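Local structure of protein (lectin) (Hyacinthoides hispanica, 1B2P) at residues N1-P9 against P14-I25. The protein binds mannose, as a bulb-type lectin of bluebell, and probably recognises mannose-containing glycans. Residues are numbered along the deposited sequence; the frame is centred on the assembly and turned at random.
Sequences NNIIFSKQP and PQILHATESLEI
Ile4 of strand 3-5 meets Leu17 and Leu23 in the angle between strands 16-18 and 22-27, and this is the buried, apolar part of the contact. Its CD1 lies 3.7 Å from CG of Leu17, and its CG1 rests 3.9 Å from CD2 of Leu23; it crosses both leucines at about a right angle. With CG1 beside the backbone N (chi1 -72°), the longer branch reaches the leucines while CG2 stays near the carbonyl O of Pro14. Branched aliphatic side chains suit this place, where three strands from three different sheets converge, and Leu97 and Leu99 of strand 95-99 also press on Leu23. Two backbone hydrogen bonds join the segments: Phe5 N to Pro14 O at 2.9 Å, and Glu24 N to Asn1 O. Pro14, behind a cis peptide bond, has no N-H to leave unsatisfied, and its ring packs by CG and CD against the Asn1 amide and Ile3 O.

Towards the N-terminus the contact becomes wetter. The Asn1 side chain swings away from its own N (chi1 174°), which lets ND2 bond Ile3 O at 2.7 Å, 15° out of the amide plane, while OD1 takes a weak bond from Ile3 N; an amide can serve both backbone groups at once. One water links ND2 to Ser22 O, a second joins Asn1 N to Ser22 O, and a third joins Asn1 N to Glu24 O. At the far end, the extended Gln15 chain crosses Gln8 at about a right angle and reaches the backbone of Lys7, whose own side chain is exposed.

The chemistry is thus divided: an aliphatic centre joins the three sheets of the bulb-lectin beta-prism, while the N-terminal end is tied to strand 22-27 through one direct backbone bond and three bridging waters, probably with the terminal amine charged.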
ATOM      1  N   ASN A   1      -4.724  -4.329   4.863  1.00 29.04           N
ATOM      2  CA  ASN A   1      -5.539  -5.359   4.158  1.00 23.46           C
ATOM      3  C   ASN A   1      -7.060  -5.153   4.366  1.00 19.85           C
ATOM      4  O   ASN A   1      -7.452  -4.559   5.381  1.00 19.17           O
ATOM      5  CB  ASN A   1      -5.175  -6.673   4.817  1.00 26.23           C
ATOM      6  CG  ASN A   1      -5.999  -7.861   4.334  1.00 28.21           C
ATOM      7  OD1 ASN A   1      -6.165  -8.078   3.135  1.00 33.37           O
ATOM      8  ND2 ASN A   1      -6.560  -8.576   5.259  1.00 26.61           N
ATOM      9  N   ASN A   2      -7.831  -5.442   3.330  1.00 15.94           N
ATOM     10  CA  ASN A   2      -9.308  -5.219   3.358  1.00 15.03           C
ATOM     11  C   ASN A   2     -10.042  -6.492   3.379  1.00 14.63           C
ATOM     12  O   ASN A   2     -11.275  -6.467   3.340  1.00 13.75           O
ATOM     13  CB  ASN A   2      -9.667  -4.393   2.141  1.00 14.72           C
ATOM     14  CG  ASN A   2      -9.345  -4.991   0.755  1.00 19.45           C
ATOM     15  OD1 ASN A   2      -9.983  -4.524  -0.225  1.00 24.95           O
ATOM     16  ND2 ASN A   2      -8.537  -5.990   0.775  1.00 15.12           N
ATOM     17  N   ILE A   3      -9.460  -7.723   3.422  1.00 10.90           N
ATOM     18  CA  ILE A   3     -10.209  -8.943   3.141  1.00 10.82           C
ATOM     19  C   ILE A   3      -9.791 -10.130   4.021  1.00 13.91           C
ATOM     20  O   ILE A   3      -8.588 -10.176   4.389  1.00 15.60           O
ATOM     21  CB  ILE A   3     -10.024  -9.340   1.642  1.00 14.45           C
ATOM     22  CG1 ILE A   3     -10.696 -10.658   1.287  1.00 17.55           C
ATOM     23  CG2 ILE A   3      -8.495  -9.514   1.372  1.00 21.47           C
ATOM     24  CD1 ILE A   3     -10.995 -10.732  -0.246  1.00 20.11           C
ATOM     25  N   ILE A   4     -10.729 -10.886   4.484  1.00 12.82           N
ATOM     26  CA  ILE A   4     -10.389 -12.172   5.170  1.00 14.98           C
ATOM     27  C   ILE A   4     -10.895 -13.215   4.232  1.00 14.53           C
ATOM     28  O   ILE A   4     -12.045 -13.170   3.731  1.00 13.60           O
ATOM     29  CB  ILE A   4     -11.181 -12.271   6.521  1.00 14.26           C
ATOM     30  CG1 ILE A   4     -10.502 -11.261   7.415  1.00 19.20           C
ATOM     31  CG2 ILE A   4     -10.870 -13.746   6.942  1.00 16.33           C
ATOM     32  CD1 ILE A   4     -11.353 -11.096   8.734  1.00 20.39           C
ATOM     33  N   PHE A   5     -10.065 -14.246   3.927  1.00 11.16           N
ATOM     34  CA  PHE A   5     -10.550 -15.413   3.204  1.00 10.56           C
ATOM     35  C   PHE A   5     -10.992 -16.570   4.056  1.00 13.22           C
ATOM     36  O   PHE A   5     -10.506 -16.692   5.196  1.00 13.79           O
ATOM     37  CB  PHE A   5      -9.383 -15.920   2.345  1.00 12.14           C
ATOM     38  CG  PHE A   5      -8.859 -14.922   1.364  1.00 10.52           C
ATOM     39  CD1 PHE A   5      -9.522 -15.009   0.085  1.00 14.12           C
ATOM     40  CD2 PHE A   5      -7.850 -14.022   1.530  1.00 11.55           C
ATOM     41  CE1 PHE A   5      -9.059 -14.069  -0.858  1.00 12.73           C
ATOM     42  CE2 PHE A   5      -7.439 -13.086   0.600  1.00 14.74           C
ATOM     43  CZ  PHE A   5      -8.033 -13.146  -0.658  1.00 13.32           C
ATOM     44  N   SER A   6     -12.038 -17.253   3.643  1.00  9.66           N
ATOM     45  CA  SER A   6     -12.578 -18.361   4.377  1.00 10.02           C
ATOM     46  C   SER A   6     -11.440 -19.452   4.530  1.00 14.64           C
ATOM     47  O   SER A   6     -10.610 -19.504   3.706  1.00 16.64           O
ATOM     48  CB  SER A   6     -13.863 -18.978   3.832  1.00 13.42           C
ATOM     49  OG  SER A   6     -13.602 -19.435   2.469  1.00 14.52           O
ATOM     50  N   LYS A   7     -11.583 -20.195   5.656  1.00 12.48           N
ATOM     51  CA  LYS A   7     -10.513 -21.269   5.818  1.00 14.99           C
ATOM     52  C   LYS A   7     -10.535 -22.211   4.620  1.00 12.18           C
ATOM     53  O   LYS A   7     -11.569 -22.798   4.268  1.00 16.41           O
ATOM     54  CB  LYS A   7     -10.918 -22.022   7.116  1.00 20.41           C
ATOM     55  CG  LYS A   7     -10.668 -21.231   8.391  1.00 28.76           C
ATOM     56  CD  LYS A   7     -11.105 -22.149   9.572  1.00 36.28           C
ATOM     57  CE  LYS A   7      -9.865 -22.934   9.997  1.00 40.70           C
ATOM     58  NZ  LYS A   7      -8.781 -21.991  10.417  1.00 44.40           N
ATOM     59  N   GLN A   8      -9.277 -22.278   4.087  1.00 13.60           N
ATOM     60  CA  GLN A   8      -9.185 -23.196   2.916  1.00 15.20           C
ATOM     61  C   GLN A   8      -7.711 -23.541   2.709  1.00 14.52           C
ATOM     62  O   GLN A   8      -6.796 -22.923   3.157  1.00 15.55           O
ATOM     63  CB  GLN A   8      -9.676 -22.320   1.689  1.00 14.93           C
ATOM     64  CG  GLN A   8      -8.889 -21.034   1.528  1.00 15.51           C
ATOM     65  CD  GLN A   8      -9.536 -20.169   0.418  1.00 19.13           C
ATOM     66  OE1 GLN A   8      -9.196 -20.169  -0.795  1.00 16.05           O
ATOM     67  NE2 GLN A   8     -10.439 -19.321   0.922  1.00 13.43           N
ATOM     68  N   PRO A   9      -7.560 -24.614   1.868  1.00 17.07           N
ATOM     69  CA  PRO A   9      -6.159 -25.143   1.739  1.00 22.75           C
ATOM     70  C   PRO A   9      -5.444 -24.520   0.578  1.00 27.46           C
ATOM     71  O   PRO A   9      -5.099 -25.189  -0.465  1.00 31.38           O
ATOM     72  CB  PRO A   9      -6.493 -26.602   1.341  1.00 22.15           C
ATOM     73  CG  PRO A   9      -7.792 -26.654   0.653  1.00 23.19           C
ATOM     74  CD  PRO A   9      -8.544 -25.500   1.318  1.00 18.92           C
ATOM     75  N   PRO A  14      -5.102 -13.060   4.730  1.00 14.18           N
ATOM     76  CA  PRO A  14      -5.316 -13.789   5.916  1.00 17.01           C
ATOM     77  C   PRO A  14      -6.546 -14.647   5.951  1.00 16.75           C
ATOM     78  O   PRO A  14      -7.562 -14.304   5.320  1.00 16.50           O
ATOM     79  CB  PRO A  14      -5.377 -12.768   7.043  1.00 17.43           C
ATOM     80  CG  PRO A  14      -6.012 -11.590   6.369  1.00 19.62           C
ATOM     81  CD  PRO A  14      -5.541 -11.657   4.939  1.00 16.44           C
ATOM     82  N   GLN A  15      -6.460 -15.706   6.770  1.00 14.43           N
ATOM     83  CA  GLN A  15      -7.616 -16.520   7.047  1.00 13.96           C
ATOM     84  C   GLN A  15      -7.964 -16.484   8.596  1.00 17.69           C
ATOM     85  O   GLN A  15      -8.921 -17.185   8.936  1.00 24.34           O
ATOM     86  CB  GLN A  15      -7.475 -18.007   6.715  1.00 20.58           C
ATOM     87  CG  GLN A  15      -7.161 -18.169   5.195  1.00 17.65           C
ATOM     88  CD  GLN A  15      -6.817 -19.630   4.820  1.00 17.52           C
ATOM     89  OE1 GLN A  15      -6.198 -19.852   3.695  1.00 21.96           O
ATOM     90  NE2 GLN A  15      -7.315 -20.574   5.481  1.00 14.17           N
ATOM     91  N   ILE A  16      -7.216 -15.703   9.255  1.00 18.11           N
ATOM     92  CA  ILE A  16      -7.619 -15.656  10.733  1.00 18.58           C
ATOM     93  C   ILE A  16      -7.178 -14.271  11.085  1.00 17.25           C
ATOM     94  O   ILE A  16      -6.169 -13.684  10.627  1.00 21.78           O
ATOM     95  CB  ILE A  16      -6.652 -16.596  11.501  1.00 20.19           C
ATOM     96  CG1 ILE A  16      -6.906 -18.073  11.143  1.00 27.46           C
ATOM     97  CG2 ILE A  16      -6.971 -16.301  13.000  1.00 23.06           C
ATOM     98  CD1 ILE A  16      -6.064 -19.043  12.018  1.00 31.86           C
ATOM     99  N   LEU A  17      -8.010 -13.591  11.958  1.00 15.52           N
ATOM    100  CA  LEU A  17      -7.534 -12.373  12.616  1.00 16.04           C
ATOM    101  C   LEU A  17      -7.262 -12.722  14.109  1.00 16.11           C
ATOM    102  O   LEU A  17      -8.256 -13.051  14.736  1.00 17.67           O
ATOM    103  CB  LEU A  17      -8.683 -11.386  12.577  1.00 20.09           C
ATOM    104  CG  LEU A  17      -8.913 -10.442  11.436  1.00 24.83           C
ATOM    105  CD1 LEU A  17      -9.884  -9.343  11.938  1.00 23.97           C
ATOM    106  CD2 LEU A  17      -7.643  -9.783  10.906  1.00 23.87           C
ATOM    107  N   HIS A  18      -6.004 -12.736  14.391  1.00 18.94           N
ATOM    108  CA  HIS A  18      -5.659 -13.027  15.808  1.00 21.17           C
ATOM    109  C   HIS A  18      -5.824 -11.695  16.496  1.00 18.28           C
ATOM    110  O   HIS A  18      -6.006 -10.600  16.044  1.00 20.12           O
ATOM    111  CB  HIS A  18      -4.137 -13.370  15.846  1.00 23.46           C
ATOM    112  CG  HIS A  18      -3.845 -14.662  15.154  1.00 29.74           C
ATOM    113  ND1 HIS A  18      -4.145 -15.890  15.697  1.00 33.68           N
ATOM    114  CD2 HIS A  18      -3.306 -14.902  13.927  1.00 34.35           C
ATOM    115  CE1 HIS A  18      -3.815 -16.853  14.860  1.00 34.60           C
ATOM    116  NE2 HIS A  18      -3.294 -16.274  13.793  1.00 35.29           N
ATOM    117  N   ALA A  19      -5.784 -11.827  17.896  1.00 19.86           N
ATOM    118  CA  ALA A  19      -5.914 -10.648  18.720  1.00 21.49           C
ATOM    119  C   ALA A  19      -4.953  -9.540  18.403  1.00 17.88           C
ATOM    120  O   ALA A  19      -3.731  -9.782  18.134  1.00 22.03           O
ATOM    121  CB  ALA A  19      -5.643 -11.067  20.222  1.00 24.07           C
ATOM    122  N   THR A  20      -5.370  -8.306  18.339  1.00 18.00           N
ATOM    123  CA  THR A  20      -4.733  -7.097  17.965  1.00 20.37           C
ATOM    124  C   THR A  20      -4.656  -6.889  16.429  1.00 20.75           C
ATOM    125  O   THR A  20      -4.188  -5.827  16.072  1.00 23.56           O
ATOM    126  CB  THR A  20      -3.234  -6.920  18.415  1.00 25.02           C
ATOM    127  OG1 THR A  20      -2.343  -7.842  17.861  1.00 26.70           O
ATOM    128  CG2 THR A  20      -3.263  -7.227  19.915  1.00 27.36           C
ATOM    129  N   GLU A  21      -4.949  -7.964  15.706  1.00 20.06           N
ATOM    130  CA  GLU A  21      -4.885  -7.726  14.228  1.00 19.06           C
ATOM    131  C   GLU A  21      -6.191  -7.083  13.707  1.00 19.47           C
ATOM    132  O   GLU A  21      -7.273  -7.312  14.268  1.00 17.33           O
ATOM    133  CB  GLU A  21      -4.688  -9.127  13.579  1.00 21.69           C
ATOM    134  CG  GLU A  21      -3.279  -9.646  13.945  1.00 23.96           C
ATOM    135  CD  GLU A  21      -3.028 -11.008  13.316  1.00 25.09           C
ATOM    136  OE1 GLU A  21      -3.848 -11.783  12.882  1.00 24.97           O
ATOM    137  OE2 GLU A  21      -1.772 -11.334  13.248  1.00 30.32           O
ATOM    138  N   SER A  22      -5.999  -6.551  12.459  1.00 19.45           N
ATOM    139  CA  SER A  22      -7.243  -5.809  11.997  1.00 13.96           C
ATOM    140  C   SER A  22      -7.248  -5.798  10.473  1.00 17.91           C
ATOM    141  O   SER A  22      -6.193  -6.029   9.829  1.00 18.64           O
ATOM    142  CB  SER A  22      -7.254  -4.414  12.498  1.00 16.89           C
ATOM    143  OG  SER A  22      -6.087  -3.691  12.026  1.00 21.77           O
ATOM    144  N   LEU A  23      -8.398  -5.523   9.931  1.00 13.55           N
ATOM    145  CA  LEU A  23      -8.476  -5.001   8.543  1.00 14.03           C
ATOM    146  C   LEU A  23      -8.517  -3.511   8.668  1.00 16.39           C
ATOM    147  O   LEU A  23      -9.065  -2.959   9.630  1.00 16.05           O
ATOM    148  CB  LEU A  23      -9.791  -5.446   7.916  1.00 14.51           C
ATOM    149  CG  LEU A  23     -10.046  -6.960   7.880  1.00 16.66           C
ATOM    150  CD1 LEU A  23     -11.281  -7.329   7.084  1.00 17.38           C
ATOM    151  CD2 LEU A  23      -8.845  -7.704   7.246  1.00 19.41           C
ATOM    152  N   GLU A  24      -7.991  -2.803   7.665  1.00 12.68           N
ATOM    153  CA  GLU A  24      -7.974  -1.330   7.772  1.00 12.82           C
ATOM    154  C   GLU A  24      -8.012  -0.750   6.369  1.00 17.94           C
ATOM    155  O   GLU A  24      -7.147  -1.165   5.545  1.00 19.94           O
ATOM    156  CB  GLU A  24      -6.758  -0.810   8.494  1.00 18.71           C
ATOM    157  CG  GLU A  24      -6.547   0.688   8.509  1.00 24.26           C
ATOM    158  CD  GLU A  24      -5.284   1.049   9.255  1.00 33.12           C
ATOM    159  OE1 GLU A  24      -4.200   0.945   8.619  1.00 43.15           O
ATOM    160  OE2 GLU A  24      -5.379   1.284  10.439  1.00 37.02           O
ATOM    161  N   ILE A  25      -8.890   0.242   6.164  1.00 14.39           N
ATOM    162  CA  ILE A  25      -8.732   1.003   4.940  1.00 15.87           C
ATOM    163  C   ILE A  25      -8.976   2.495   5.280  1.00 20.02           C
ATOM    164  O   ILE A  25      -9.463   2.803   6.368  1.00 15.74           O
ATOM    165  CB  ILE A  25      -9.827   0.622   3.976  1.00 16.14           C
ATOM    166  CG1 ILE A  25     -11.254   0.859   4.448  1.00 15.55           C
ATOM    167  CG2 ILE A  25      -9.665  -0.869   3.540  1.00 20.70           C
ATOM    168  CD1 ILE A  25     -12.320   0.633   3.386  1.00 23.00           C
TER
HETATM  169  O   HOH W   1      -4.842  -4.292   7.512  1.00 34.96           O
HETATM  170  O   HOH W   2      -5.189  -8.315   8.191  1.00 38.12           O
HETATM  171  O   HOH W   3      -5.615  -2.330   3.681  1.00 41.60           O
HETATM  172  O   HOH W   4     -11.013 -17.486   7.788  1.00 21.63           O